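Ribulose bisphosphate carboxylase (Pyrococcus horikoshii, PDB 2D69) probably adds carbon dioxide and water to ribulose 1,5-bisphosphate, yielding two molecules of 3-phosphoglycerate, within an archaeal pathway of AMP degradation. Local coordinates at residues A[173-178]-A[214-219]; A[321-326]-A[360-365]; A[332-337]-A[343-348]. One frame throughout, in Å; residues are numbered along the deposited sequence.

All three contacts lie in the catalytic alpha/beta barrel, whose eight parallel strands are ringed by helices. Contact 1 comes first along the chain, on the outside of the barrel, where helix 167-179 meets the end of helix 199-217; its centre is about 30 Å from that of contact 2 and 27 Å from that of contact 3. The other two share helix 323-334 and have centres about 11 Å apart. Contact 3 ties the end of that helix to strand 344-348 and is nested inside the larger loop closed by contact 2, which sets the helix start against helix 356-363. Contacts 2 and 3 thus lie at the two ends of helix 323-334, while strand 344-348 runs on to predicted substrate-binding residues.

Contact 1: residues A[173-178]-A[214-219]; sequences IAYELW and EAETGE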
ATOM      1  N   ILE A 173      15.920  37.813  -9.687  1.00 16.87           N
ATOM      2  CA  ILE A 173      16.116  38.592  -8.494  1.00 16.74           C
ATOM      3  C   ILE A 173      16.805  37.786  -7.409  1.00 16.50           C
ATOM      4  O   ILE A 173      17.728  38.298  -6.762  1.00 15.91           O
ATOM      5  CB  ILE A 173      14.825  39.310  -8.052  1.00 17.49           C
ATOM      6  CG1 ILE A 173      15.118  40.218  -6.870  1.00 18.68           C
ATOM      7  CG2 ILE A 173      13.689  38.368  -7.769  1.00 19.92           C
ATOM      8  CD1 ILE A 173      16.089  41.331  -7.228  1.00 20.26           C
ATOM      9  N   ALA A 174      16.428  36.515  -7.237  1.00 15.64           N
ATOM     10  CA  ALA A 174      17.075  35.651  -6.259  1.00 14.35           C
ATOM     11  C   ALA A 174      18.555  35.552  -6.500  1.00 14.62           C
ATOM     12  O   ALA A 174      19.318  35.579  -5.568  1.00 14.52           O
ATOM     13  CB  ALA A 174      16.481  34.258  -6.314  1.00 15.69           C
ATOM     14  N   TYR A 175      18.954  35.380  -7.752  1.00 13.55           N
ATOM     15  CA  TYR A 175      20.400  35.264  -8.101  1.00 14.49           C
ATOM     16  C   TYR A 175      21.156  36.492  -7.630  1.00 14.35           C
ATOM     17  O   TYR A 175      22.255  36.374  -7.100  1.00 15.29           O
ATOM     18  CB  TYR A 175      20.584  35.119  -9.599  1.00 14.06           C
ATOM     19  CG  TYR A 175      22.006  34.902  -9.999  1.00 15.36           C
ATOM     20  CD1 TYR A 175      22.778  35.950 -10.431  1.00 15.22           C
ATOM     21  CD2 TYR A 175      22.611  33.661  -9.830  1.00 16.54           C
ATOM     22  CE1 TYR A 175      24.089  35.756 -10.829  1.00 14.25           C
ATOM     23  CE2 TYR A 175      23.930  33.458 -10.165  1.00 14.63           C
ATOM     24  CZ  TYR A 175      24.661  34.515 -10.664  1.00 15.49           C
ATOM     25  OH  TYR A 175      25.969  34.361 -10.991  1.00 12.93           O
ATOM     26  N   GLU A 176      20.575  37.658  -7.874  1.00 14.29           N
ATOM     27  CA  GLU A 176      21.160  38.908  -7.440  1.00 14.85           C
ATOM     28  C   GLU A 176      21.336  38.997  -5.930  1.00 14.15           C
ATOM     29  O   GLU A 176      22.408  39.350  -5.435  1.00 13.75           O
ATOM     30  CB  GLU A 176      20.312  40.121  -7.931  1.00 14.79           C
ATOM     31  CG  GLU A 176      20.299  40.369  -9.438  1.00 15.16           C
ATOM     32  CD  GLU A 176      21.695  40.478 -10.041  1.00 17.01           C
ATOM     33  OE1 GLU A 176      22.071  39.639 -10.890  1.00 14.45           O
ATOM     34  OE2 GLU A 176      22.398  41.436  -9.676  1.00 18.29           O
ATOM     35  N   LEU A 177      20.286  38.652  -5.209  1.00 13.84           N
ATOM     36  CA  LEU A 177      20.268  38.831  -3.755  1.00 14.20           C
ATOM     37  C   LEU A 177      21.227  37.922  -3.053  1.00 14.42           C
ATOM     38  O   LEU A 177      22.034  38.374  -2.219  1.00 14.34           O
ATOM     39  CB  LEU A 177      18.872  38.592  -3.217  1.00 13.54           C
ATOM     40  CG  LEU A 177      17.851  39.634  -3.650  1.00 15.82           C
ATOM     41  CD1 LEU A 177      16.459  39.172  -3.381  1.00 17.54           C
ATOM     42  CD2 LEU A 177      18.076  40.897  -2.904  1.00 18.44           C
ATOM     43  N   TRP A 178      21.154  36.645  -3.418  1.00 14.30           N
ATOM     44  CA  TRP A 178      22.070  35.612  -2.918  1.00 13.93           C
ATOM     45  C   TRP A 178      23.521  35.917  -3.310  1.00 14.35           C
ATOM     46  O   TRP A 178      24.393  35.915  -2.446  1.00 14.82           O
ATOM     47  CB  TRP A 178      21.663  34.213  -3.450  1.00 13.76           C
ATOM     48  CG  TRP A 178      20.531  33.496  -2.727  1.00 14.56           C
ATOM     49  CD1 TRP A 178      20.234  33.557  -1.410  1.00 14.12           C
ATOM     50  CD2 TRP A 178      19.574  32.608  -3.307  1.00 15.52           C
ATOM     51  NE1 TRP A 178      19.187  32.720  -1.118  1.00 14.72           N
ATOM     52  CE2 TRP A 178      18.771  32.115  -2.266  1.00 13.20           C
ATOM     53  CE3 TRP A 178      19.366  32.108  -4.599  1.00 12.09           C
ATOM     54  CZ2 TRP A 178      17.743  31.226  -2.484  1.00 13.10           C
ATOM     55  CZ3 TRP A 178      18.357  31.272  -4.813  1.00 10.28           C
ATOM     56  CH2 TRP A 178      17.534  30.828  -3.762  1.00 11.31           C
ATOM     57  N   GLU A 214      25.760  28.933  -4.444  1.00 16.79           N
ATOM     58  CA  GLU A 214      26.600  28.227  -3.514  1.00 16.51           C
ATOM     59  C   GLU A 214      27.898  27.855  -4.187  1.00 17.38           C
ATOM     60  O   GLU A 214      28.938  28.057  -3.589  1.00 16.69           O
ATOM     61  CB  GLU A 214      25.915  26.984  -2.934  1.00 16.81           C
ATOM     62  CG  GLU A 214      24.875  27.347  -1.891  1.00 16.43           C
ATOM     63  CD  GLU A 214      24.249  26.153  -1.205  1.00 17.72           C
ATOM     64  OE1 GLU A 214      24.398  25.033  -1.679  1.00 17.90           O
ATOM     65  OE2 GLU A 214      23.580  26.343  -0.190  1.00 16.16           O
ATOM     66  N   ALA A 215      27.851  27.263  -5.379  1.00 17.80           N
ATOM     67  CA  ALA A 215      29.089  26.873  -6.063  1.00 18.74           C
ATOM     68  C   ALA A 215      29.988  28.077  -6.372  1.00 18.43           C
ATOM     69  O   ALA A 215      31.201  27.994  -6.230  1.00 21.50           O
ATOM     70  CB  ALA A 215      28.775  26.067  -7.340  1.00 19.55           C
ATOM     71  N   GLU A 216      29.391  29.192  -6.753  1.00 17.90           N
ATOM     72  CA  GLU A 216      30.097  30.395  -7.163  1.00 17.30           C
ATOM     73  C   GLU A 216      30.674  31.197  -5.996  1.00 17.79           C
ATOM     74  O   GLU A 216      31.757  31.808  -6.136  1.00 16.17           O
ATOM     75  CB  GLU A 216      29.180  31.286  -8.028  1.00 17.30           C
ATOM     76  CG  GLU A 216      28.938  30.739  -9.443  1.00 18.14           C
ATOM     77  CD  GLU A 216      27.833  31.448 -10.230  1.00 20.79           C
ATOM     78  OE1 GLU A 216      27.126  32.331  -9.661  1.00 20.54           O
ATOM     79  OE2 GLU A 216      27.660  31.109 -11.440  1.00 16.90           O
ATOM     80  N   THR A 217      29.981  31.205  -4.840  1.00 16.86           N
ATOM     81  CA  THR A 217      30.408  32.026  -3.717  1.00 16.93           C
ATOM     82  C   THR A 217      31.146  31.272  -2.634  1.00 18.13           C
ATOM     83  O   THR A 217      31.719  31.905  -1.770  1.00 18.12           O
ATOM     84  CB  THR A 217      29.227  32.757  -3.027  1.00 17.25           C
ATOM     85  OG1 THR A 217      28.224  31.822  -2.622  1.00 15.06           O
ATOM     86  CG2 THR A 217      28.537  33.748  -3.962  1.00 16.93           C
ATOM     87  N   GLY A 218      31.074  29.937  -2.630  1.00 19.07           N
ATOM     88  CA  GLY A 218      31.512  29.139  -1.502  1.00 18.66           C
ATOM     89  C   GLY A 218      30.692  29.307  -0.219  1.00 19.29           C
ATOM     90  O   GLY A 218      31.133  28.797   0.783  1.00 20.22           O
ATOM     91  N   GLU A 219      29.538  29.986  -0.250  1.00 18.66           N
ATOM     92  CA  GLU A 219      28.654  30.197   0.932  1.00 18.67           C
ATOM     93  C   GLU A 219      27.301  29.548   0.785  1.00 18.07           C
ATOM     94  O   GLU A 219      26.706  29.529  -0.301  1.00 19.06           O
ATOM     95  CB  GLU A 219      28.400  31.694   1.244  1.00 18.81           C
ATOM     96  CG  GLU A 219      29.658  32.558   1.484  1.00 21.44           C
ATOM     97  CD  GLU A 219      29.308  34.046   1.602  1.00 25.99           C
ATOM     98  OE1 GLU A 219      28.886  34.486   2.650  1.00 28.07           O
ATOM     99  OE2 GLU A 219      29.430  34.792   0.630  1.00 30.34           O
TER
HETATM  100  O   HOH W   1      27.309  35.533  -0.830  1.00 34.54           O
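The Tyr175 hydroxyl donates a short hydrogen bond to Glu216, OH to OE1 2.7 Å, the one direct polar bond between the two segments. It enters on the syn side of the carboxylate, tilted 23° out of its plane. Ring and carboxylate stand nearly perpendicular, at 85°, and OE1 lies at the ring edge, 3.4 Å from Tyr175 CE2. The phenol gets there because CG is anti to the backbone N (chi1 -176°), which swings the ring out across the gap between the helices, while Glu216 reaches back with an extended chain. Its other oxygen, OE2, forms a salt bridge with Arg212, so the two oxygens of the carboxylate have separate partners, which probably limits its rotation. A water gives a 2.7 Å bond to Glu219 OE2 and a weak one, 3.4 Å, to Trp178 O. Glu219 N donates to Thr217 OG1 at 3.3 Å, an ST turn, as the chain leaves the helix at Gly218 with positive phi. Glu219 OE1 pairs with Arg390. This is a polar, surface-side pairing of consecutive outer helices, as found round a TIM barrel.

Contact 2: residues A[321-326]-A[360-365]; sequences GNYEEI and IRLFGK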
ATOM      1  N   GLY A 321       8.784  49.528  17.401  1.00 52.71           N
ATOM      2  CA  GLY A 321       7.727  49.056  18.280  1.00 49.97           C
ATOM      3  C   GLY A 321       8.323  49.195  19.659  1.00 47.62           C
ATOM      4  O   GLY A 321       9.463  49.650  19.801  1.00 47.73           O
ATOM      5  N   ASN A 322       7.583  48.809  20.685  1.00 44.38           N
ATOM      6  CA  ASN A 322       8.079  48.973  22.045  1.00 41.79           C
ATOM      7  C   ASN A 322       9.390  48.199  22.310  1.00 39.29           C
ATOM      8  O   ASN A 322       9.469  46.977  22.121  1.00 37.97           O
ATOM      9  CB  ASN A 322       6.997  48.565  23.036  1.00 41.92           C
ATOM     10  CG  ASN A 322       7.285  49.042  24.422  1.00 42.74           C
ATOM     11  OD1 ASN A 322       7.479  50.249  24.656  1.00 45.05           O
ATOM     12  ND2 ASN A 322       7.309  48.112  25.372  1.00 42.70           N
ATOM     13  N   TYR A 323      10.415  48.922  22.744  1.00 36.33           N
ATOM     14  CA  TYR A 323      11.695  48.312  23.044  1.00 33.88           C
ATOM     15  C   TYR A 323      11.571  47.281  24.166  1.00 32.80           C
ATOM     16  O   TYR A 323      12.049  46.177  24.017  1.00 30.83           O
ATOM     17  CB  TYR A 323      12.755  49.348  23.431  1.00 33.05           C
ATOM     18  CG  TYR A 323      14.031  48.661  23.837  1.00 30.80           C
ATOM     19  CD1 TYR A 323      14.424  48.570  25.174  1.00 30.28           C
ATOM     20  CD2 TYR A 323      14.796  48.019  22.893  1.00 30.79           C
ATOM     21  CE1 TYR A 323      15.589  47.882  25.544  1.00 30.13           C
ATOM     22  CE2 TYR A 323      15.951  47.345  23.242  1.00 31.73           C
ATOM     23  CZ  TYR A 323      16.348  47.281  24.569  1.00 31.52           C
ATOM     24  OH  TYR A 323      17.508  46.582  24.865  1.00 34.86           O
ATOM     25  N   GLU A 324      10.960  47.665  25.285  1.00 31.86           N
ATOM     26  CA  GLU A 324      10.788  46.771  26.439  1.00 32.46           C
ATOM     27  C   GLU A 324      10.096  45.433  26.073  1.00 30.52           C
ATOM     28  O   GLU A 324      10.573  44.357  26.436  1.00 30.06           O
ATOM     29  CB  GLU A 324       9.950  47.434  27.529  1.00 33.24           C
ATOM     30  CG  GLU A 324      10.444  48.791  28.001  1.00 39.38           C
ATOM     31  CD  GLU A 324      11.617  48.705  28.976  1.00 46.05           C
ATOM     32  OE1 GLU A 324      11.355  48.669  30.213  1.00 49.15           O
ATOM     33  OE2 GLU A 324      12.797  48.709  28.504  1.00 49.50           O
ATOM     34  N   GLU A 325       8.963  45.525  25.381  1.00 28.53           N
ATOM     35  CA  GLU A 325       8.180  44.340  24.996  1.00 28.16           C
ATOM     36  C   GLU A 325       8.988  43.450  24.065  1.00 26.00           C
ATOM     37  O   GLU A 325       9.000  42.252  24.219  1.00 25.98           O
ATOM     38  CB  GLU A 325       6.858  44.730  24.292  1.00 28.39           C
ATOM     39  CG  GLU A 325       6.081  43.532  23.716  1.00 31.60           C
ATOM     40  CD  GLU A 325       4.673  43.879  23.215  1.00 35.97           C
ATOM     41  OE1 GLU A 325       4.503  44.963  22.589  1.00 36.59           O
ATOM     42  OE2 GLU A 325       3.735  43.061  23.443  1.00 36.10           O
ATOM     43  N   ILE A 326       9.664  44.044  23.096  1.00 24.44           N
ATOM     44  CA  ILE A 326      10.349  43.274  22.096  1.00 23.83           C
ATOM     45  C   ILE A 326      11.524  42.542  22.693  1.00 22.27           C
ATOM     46  O   ILE A 326      11.732  41.348  22.403  1.00 19.72           O
ATOM     47  CB  ILE A 326      10.790  44.143  20.951  1.00 24.46           C
ATOM     48  CG1 ILE A 326       9.539  44.618  20.190  1.00 26.40           C
ATOM     49  CG2 ILE A 326      11.736  43.338  20.001  1.00 23.99           C
ATOM     50  CD1 ILE A 326       9.838  45.691  19.180  1.00 29.66           C
ATOM     51  N   ILE A 360      22.242  45.570  16.383  1.00 17.34           N
ATOM     52  CA  ILE A 360      23.081  44.587  17.042  1.00 17.35           C
ATOM     53  C   ILE A 360      23.454  44.945  18.500  1.00 17.99           C
ATOM     54  O   ILE A 360      23.381  44.071  19.385  1.00 18.13           O
ATOM     55  CB  ILE A 360      24.301  44.259  16.154  1.00 17.30           C
ATOM     56  CG1 ILE A 360      23.818  43.462  14.929  1.00 17.42           C
ATOM     57  CG2 ILE A 360      25.335  43.456  16.908  1.00 16.83           C
ATOM     58  CD1 ILE A 360      24.831  43.382  13.810  1.00 16.58           C
ATOM     59  N   ARG A 361      23.796  46.200  18.768  1.00 17.82           N
ATOM     60  CA  ARG A 361      24.076  46.642  20.134  1.00 18.04           C
ATOM     61  C   ARG A 361      22.904  46.312  21.055  1.00 17.61           C
ATOM     62  O   ARG A 361      23.097  45.787  22.146  1.00 16.55           O
ATOM     63  CB  ARG A 361      24.288  48.146  20.151  1.00 18.70           C
ATOM     64  CG  ARG A 361      25.027  48.689  21.315  1.00 21.88           C
ATOM     65  CD  ARG A 361      25.177  50.235  21.226  1.00 23.19           C
ATOM     66  NE  ARG A 361      24.029  50.828  21.918  1.00 27.26           N
ATOM     67  CZ  ARG A 361      23.045  51.550  21.364  1.00 31.00           C
ATOM     68  NH1 ARG A 361      22.063  51.974  22.148  1.00 33.13           N
ATOM     69  NH2 ARG A 361      23.034  51.904  20.064  1.00 33.10           N
ATOM     70  N   LEU A 362      21.700  46.637  20.598  1.00 17.34           N
ATOM     71  CA  LEU A 362      20.474  46.468  21.393  1.00 18.48           C
ATOM     72  C   LEU A 362      19.928  45.036  21.455  1.00 18.15           C
ATOM     73  O   LEU A 362      19.337  44.631  22.466  1.00 18.19           O
ATOM     74  CB  LEU A 362      19.365  47.386  20.873  1.00 18.31           C
ATOM     75  CG  LEU A 362      19.576  48.900  21.101  1.00 21.57           C
ATOM     76  CD1 LEU A 362      18.425  49.683  20.492  1.00 23.07           C
ATOM     77  CD2 LEU A 362      19.715  49.266  22.574  1.00 22.36           C
ATOM     78  N   PHE A 363      20.062  44.281  20.375  1.00 18.55           N
ATOM     79  CA  PHE A 363      19.407  42.962  20.297  1.00 18.52           C
ATOM     80  C   PHE A 363      20.356  41.771  20.047  1.00 18.06           C
ATOM     81  O   PHE A 363      19.893  40.660  19.893  1.00 19.10           O
ATOM     82  CB  PHE A 363      18.301  42.971  19.236  1.00 18.81           C
ATOM     83  CG  PHE A 363      17.152  43.916  19.545  1.00 20.73           C
ATOM     84  CD1 PHE A 363      17.066  45.149  18.905  1.00 21.79           C
ATOM     85  CD2 PHE A 363      16.167  43.561  20.454  1.00 22.24           C
ATOM     86  CE1 PHE A 363      16.029  46.029  19.164  1.00 24.20           C
ATOM     87  CE2 PHE A 363      15.095  44.428  20.724  1.00 25.43           C
ATOM     88  CZ  PHE A 363      15.019  45.672  20.068  1.00 25.87           C
ATOM     89  N   GLY A 364      21.655  41.983  20.056  1.00 16.88           N
ATOM     90  CA  GLY A 364      22.615  40.910  19.893  1.00 17.25           C
ATOM     91  C   GLY A 364      22.834  40.407  18.474  1.00 16.80           C
ATOM     92  O   GLY A 364      22.280  40.919  17.512  1.00 16.12           O
ATOM     93  N   LYS A 365      23.678  39.381  18.362  1.00 16.82           N
ATOM     94  CA  LYS A 365      24.026  38.766  17.099  1.00 16.29           C
ATOM     95  C   LYS A 365      23.156  37.579  16.710  1.00 16.41           C
ATOM     96  O   LYS A 365      23.281  37.057  15.601  1.00 16.52           O
ATOM     97  CB  LYS A 365      25.450  38.290  17.192  1.00 16.96           C
ATOM     98  CG  LYS A 365      26.431  39.452  17.447  1.00 20.09           C
ATOM     99  CD  LYS A 365      27.893  39.006  17.458  1.00 25.31           C
ATOM    100  CE  LYS A 365      28.310  38.282  18.749  1.00 27.04           C
ATOM    101  NZ  LYS A 365      29.798  38.154  18.718  1.00 27.87           N
TER
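The two backbones keep about one side-chain layer apart, with CA atoms 9.1 Å apart for Tyr323 and Leu362 and 9.2 Å for Ile326 and Phe363. Phe363 fills that layer with the far end of its ring: CZ lies 3.7 Å from Tyr323 CD2, and CE2 lies 3.6 Å from Ile326 CG2. The two rings come from facing helices and pass side by side in an oblique pairing, their planes inclined at 57° and their centroids 5.5 Å apart. Tyr323 reaches over because its CG is anti to the backbone N (chi1 176°), which lays the ring across toward the neighbouring helix; CE2 then comes 4.2 Å from Leu362 CB. Helix 323-334, with Asn322 as its N-cap residue, and helix 356-363 are successive outer helices of the TIM barrel, one before and one after strand 344-348. Phe363 is the last residue of the second helix, and Gly364 leaves helical geometry with positive phi. Were Tyr323 cut back to an alanine, Phe363 CZ would probably lose its aromatic neighbour and a gap open beside Leu362, with only Ile326 of this segment still against the phenylalanine ring. Phe363 also touches Lys327 and Asn330 of helix 323-334.

Contact 3: residues A[332-337]-A[343-348]; sequences FLLSKW and VFPVAS
Beside the leucines that meet Val343 and Pro345, two rings of the 332-337 segment pack together: Phe332 CE1 stands over one face of the Trp337 indole, 4.0 Å off its plane and near the periphery, while Trp337 CZ3 lies at the Phe332 edge, in plane. Across the contact the main tie is backbone to backbone. Val343 N donates to Leu333 O at 3.0 Å, almost straight at 175°, although it comes from 39° above the carbonyl plane. This closes the turn from helix to strand in the beta-alpha-beta unit of strand 309-311, helix 323-334 and strand 344-348, a repeating element of the TIM barrel. In Leu333 a chi1 of -72° turns CG toward the strand, and from there the two methyls diverge: CD2 rests 4.0 Å from Val343 CG1, and CD1 points to Pro345, 4.2 Å from its CA. Leu334 reaches the same proline at about a right angle, CD2 to CD 4.2 Å, and brushes Val343 O on the way. Phe332 O accepts from both Ser335 N and Ser335 OG, the hydroxyl bond being 2.8 Å long and on a lone pair. Ser348, predicted to bind substrate, bonds through OG to Gln370.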
ATOM      1  N   PHE A 332      13.131  35.711  26.016  1.00 16.36           N
ATOM      2  CA  PHE A 332      12.446  34.434  26.123  1.00 15.83           C
ATOM      3  C   PHE A 332      12.810  33.473  24.990  1.00 15.48           C
ATOM      4  O   PHE A 332      13.194  32.348  25.240  1.00 16.17           O
ATOM      5  CB  PHE A 332      10.923  34.597  26.143  1.00 16.28           C
ATOM      6  CG  PHE A 332      10.235  33.325  25.831  1.00 15.51           C
ATOM      7  CD1 PHE A 332      10.241  32.287  26.779  1.00 16.92           C
ATOM      8  CD2 PHE A 332       9.706  33.084  24.551  1.00 14.72           C
ATOM      9  CE1 PHE A 332       9.706  31.036  26.455  1.00 16.89           C
ATOM     10  CE2 PHE A 332       9.139  31.837  24.237  1.00 15.51           C
ATOM     11  CZ  PHE A 332       9.141  30.813  25.199  1.00 16.00           C
ATOM     12  N   LEU A 333      12.694  33.899  23.745  1.00 15.79           N
ATOM     13  CA  LEU A 333      13.002  33.028  22.616  1.00 15.28           C
ATOM     14  C   LEU A 333      14.388  32.386  22.739  1.00 15.87           C
ATOM     15  O   LEU A 333      14.585  31.202  22.329  1.00 13.38           O
ATOM     16  CB  LEU A 333      12.877  33.751  21.287  1.00 14.75           C
ATOM     17  CG  LEU A 333      11.416  34.065  20.863  1.00 15.92           C
ATOM     18  CD1 LEU A 333      11.458  34.865  19.591  1.00 15.47           C
ATOM     19  CD2 LEU A 333      10.565  32.839  20.617  1.00 16.21           C
ATOM     20  N   LEU A 334      15.338  33.136  23.306  1.00 15.74           N
ATOM     21  CA  LEU A 334      16.711  32.673  23.344  1.00 15.75           C
ATOM     22  C   LEU A 334      17.083  32.047  24.674  1.00 15.39           C
ATOM     23  O   LEU A 334      18.182  31.546  24.800  1.00 15.01           O
ATOM     24  CB  LEU A 334      17.685  33.828  23.036  1.00 16.28           C
ATOM     25  CG  LEU A 334      17.719  34.370  21.611  1.00 18.10           C
ATOM     26  CD1 LEU A 334      18.419  35.738  21.610  1.00 20.85           C
ATOM     27  CD2 LEU A 334      18.409  33.395  20.683  1.00 17.31           C
ATOM     28  N   SER A 335      16.184  32.070  25.661  1.00 15.45           N
ATOM     29  CA  SER A 335      16.496  31.607  27.000  1.00 16.80           C
ATOM     30  C   SER A 335      16.524  30.081  27.040  1.00 18.64           C
ATOM     31  O   SER A 335      15.890  29.399  26.223  1.00 17.93           O
ATOM     32  CB  SER A 335      15.446  32.084  28.027  1.00 16.83           C
ATOM     33  OG  SER A 335      14.195  31.489  27.724  1.00 15.73           O
ATOM     34  N   LYS A 336      17.323  29.569  27.967  1.00 19.79           N
ATOM     35  CA  LYS A 336      17.339  28.175  28.334  1.00 20.71           C
ATOM     36  C   LYS A 336      15.963  27.821  28.900  1.00 19.75           C
ATOM     37  O   LYS A 336      15.428  28.558  29.684  1.00 19.47           O
ATOM     38  CB  LYS A 336      18.448  27.935  29.352  1.00 22.45           C
ATOM     39  CG  LYS A 336      19.177  26.574  29.213  1.00 28.10           C
ATOM     40  CD  LYS A 336      18.215  25.382  29.397  1.00 32.54           C
ATOM     41  CE  LYS A 336      18.938  23.992  29.488  1.00 32.58           C
ATOM     42  NZ  LYS A 336      18.076  22.983  30.106  1.00 29.64           N
ATOM     43  N   TRP A 337      15.370  26.709  28.429  1.00 18.27           N
ATOM     44  CA  TRP A 337      14.036  26.325  28.817  1.00 17.18           C
ATOM     45  C   TRP A 337      13.930  24.825  28.697  1.00 17.41           C
ATOM     46  O   TRP A 337      13.397  24.294  27.719  1.00 15.85           O
ATOM     47  CB  TRP A 337      13.011  26.987  27.906  1.00 17.37           C
ATOM     48  CG  TRP A 337      11.636  26.870  28.375  1.00 15.84           C
ATOM     49  CD1 TRP A 337      11.245  26.731  29.659  1.00 19.25           C
ATOM     50  CD2 TRP A 337      10.429  26.925  27.593  1.00 13.49           C
ATOM     51  NE1 TRP A 337       9.876  26.698  29.738  1.00 16.34           N
ATOM     52  CE2 TRP A 337       9.350  26.811  28.485  1.00 14.86           C
ATOM     53  CE3 TRP A 337      10.151  27.074  26.231  1.00 14.24           C
ATOM     54  CZ2 TRP A 337       8.014  26.859  28.076  1.00 11.95           C
ATOM     55  CZ3 TRP A 337       8.822  27.100  25.814  1.00 13.29           C
ATOM     56  CH2 TRP A 337       7.762  26.976  26.750  1.00 12.33           C
ATOM     57  N   VAL A 343      15.193  29.734  19.839  1.00 14.69           N
ATOM     58  CA  VAL A 343      14.608  30.193  18.575  1.00 14.04           C
ATOM     59  C   VAL A 343      15.181  31.535  18.168  1.00 13.96           C
ATOM     60  O   VAL A 343      15.275  32.465  18.990  1.00 15.72           O
ATOM     61  CB  VAL A 343      13.077  30.352  18.775  1.00 14.10           C
ATOM     62  CG1 VAL A 343      12.391  31.059  17.587  1.00 13.89           C
ATOM     63  CG2 VAL A 343      12.425  28.976  19.122  1.00 15.72           C
ATOM     64  N   PHE A 344      15.592  31.674  16.908  1.00 14.79           N
ATOM     65  CA  PHE A 344      15.993  32.970  16.358  1.00 13.61           C
ATOM     66  C   PHE A 344      14.856  33.970  16.321  1.00 13.83           C
ATOM     67  O   PHE A 344      13.853  33.722  15.667  1.00 13.40           O
ATOM     68  CB  PHE A 344      16.404  32.851  14.938  1.00 14.04           C
ATOM     69  CG  PHE A 344      17.881  32.604  14.734  1.00 13.56           C
ATOM     70  CD1 PHE A 344      18.307  31.474  14.068  1.00 14.19           C
ATOM     71  CD2 PHE A 344      18.825  33.554  15.105  1.00 15.38           C
ATOM     72  CE1 PHE A 344      19.660  31.242  13.835  1.00 14.05           C
ATOM     73  CE2 PHE A 344      20.206  33.325  14.868  1.00 13.61           C
ATOM     74  CZ  PHE A 344      20.604  32.172  14.233  1.00 15.39           C
ATOM     75  N   PRO A 345      15.023  35.124  16.939  1.00 13.81           N
ATOM     76  CA  PRO A 345      14.131  36.258  16.621  1.00 14.58           C
ATOM     77  C   PRO A 345      14.458  36.755  15.215  1.00 15.13           C
ATOM     78  O   PRO A 345      15.639  36.729  14.833  1.00 14.76           O
ATOM     79  CB  PRO A 345      14.496  37.318  17.649  1.00 13.44           C
ATOM     80  CG  PRO A 345      15.343  36.665  18.630  1.00 14.36           C
ATOM     81  CD  PRO A 345      16.049  35.503  17.923  1.00 14.28           C
ATOM     82  N   VAL A 346      13.424  37.106  14.456  1.00 15.95           N
ATOM     83  CA  VAL A 346      13.532  37.618  13.119  1.00 16.69           C
ATOM     84  C   VAL A 346      13.173  39.089  13.230  1.00 17.56           C
ATOM     85  O   VAL A 346      12.050  39.461  13.652  1.00 16.38           O
ATOM     86  CB  VAL A 346      12.557  36.959  12.121  1.00 17.76           C
ATOM     87  CG1 VAL A 346      12.682  37.645  10.719  1.00 18.12           C
ATOM     88  CG2 VAL A 346      12.718  35.394  12.044  1.00 17.47           C
ATOM     89  N   ALA A 347      14.147  39.931  12.929  1.00 16.66           N
ATOM     90  CA  ALA A 347      13.948  41.380  12.966  1.00 17.80           C
ATOM     91  C   ALA A 347      13.663  41.927  11.563  1.00 18.58           C
ATOM     92  O   ALA A 347      14.403  41.623  10.607  1.00 17.08           O
ATOM     93  CB  ALA A 347      15.173  42.060  13.590  1.00 17.49           C
ATOM     94  N   SER A 348      12.606  42.735  11.457  1.00 20.02           N
ATOM     95  CA  SER A 348      12.126  43.293  10.189  1.00 22.31           C
ATOM     96  C   SER A 348      11.342  44.578  10.393  1.00 23.45           C
ATOM     97  O   SER A 348      10.688  44.766  11.437  1.00 25.45           O
ATOM     98  CB  SER A 348      11.237  42.270   9.472  1.00 24.21           C
ATOM     99  OG  SER A 348      11.072  42.576   8.094  1.00 26.65           O
TER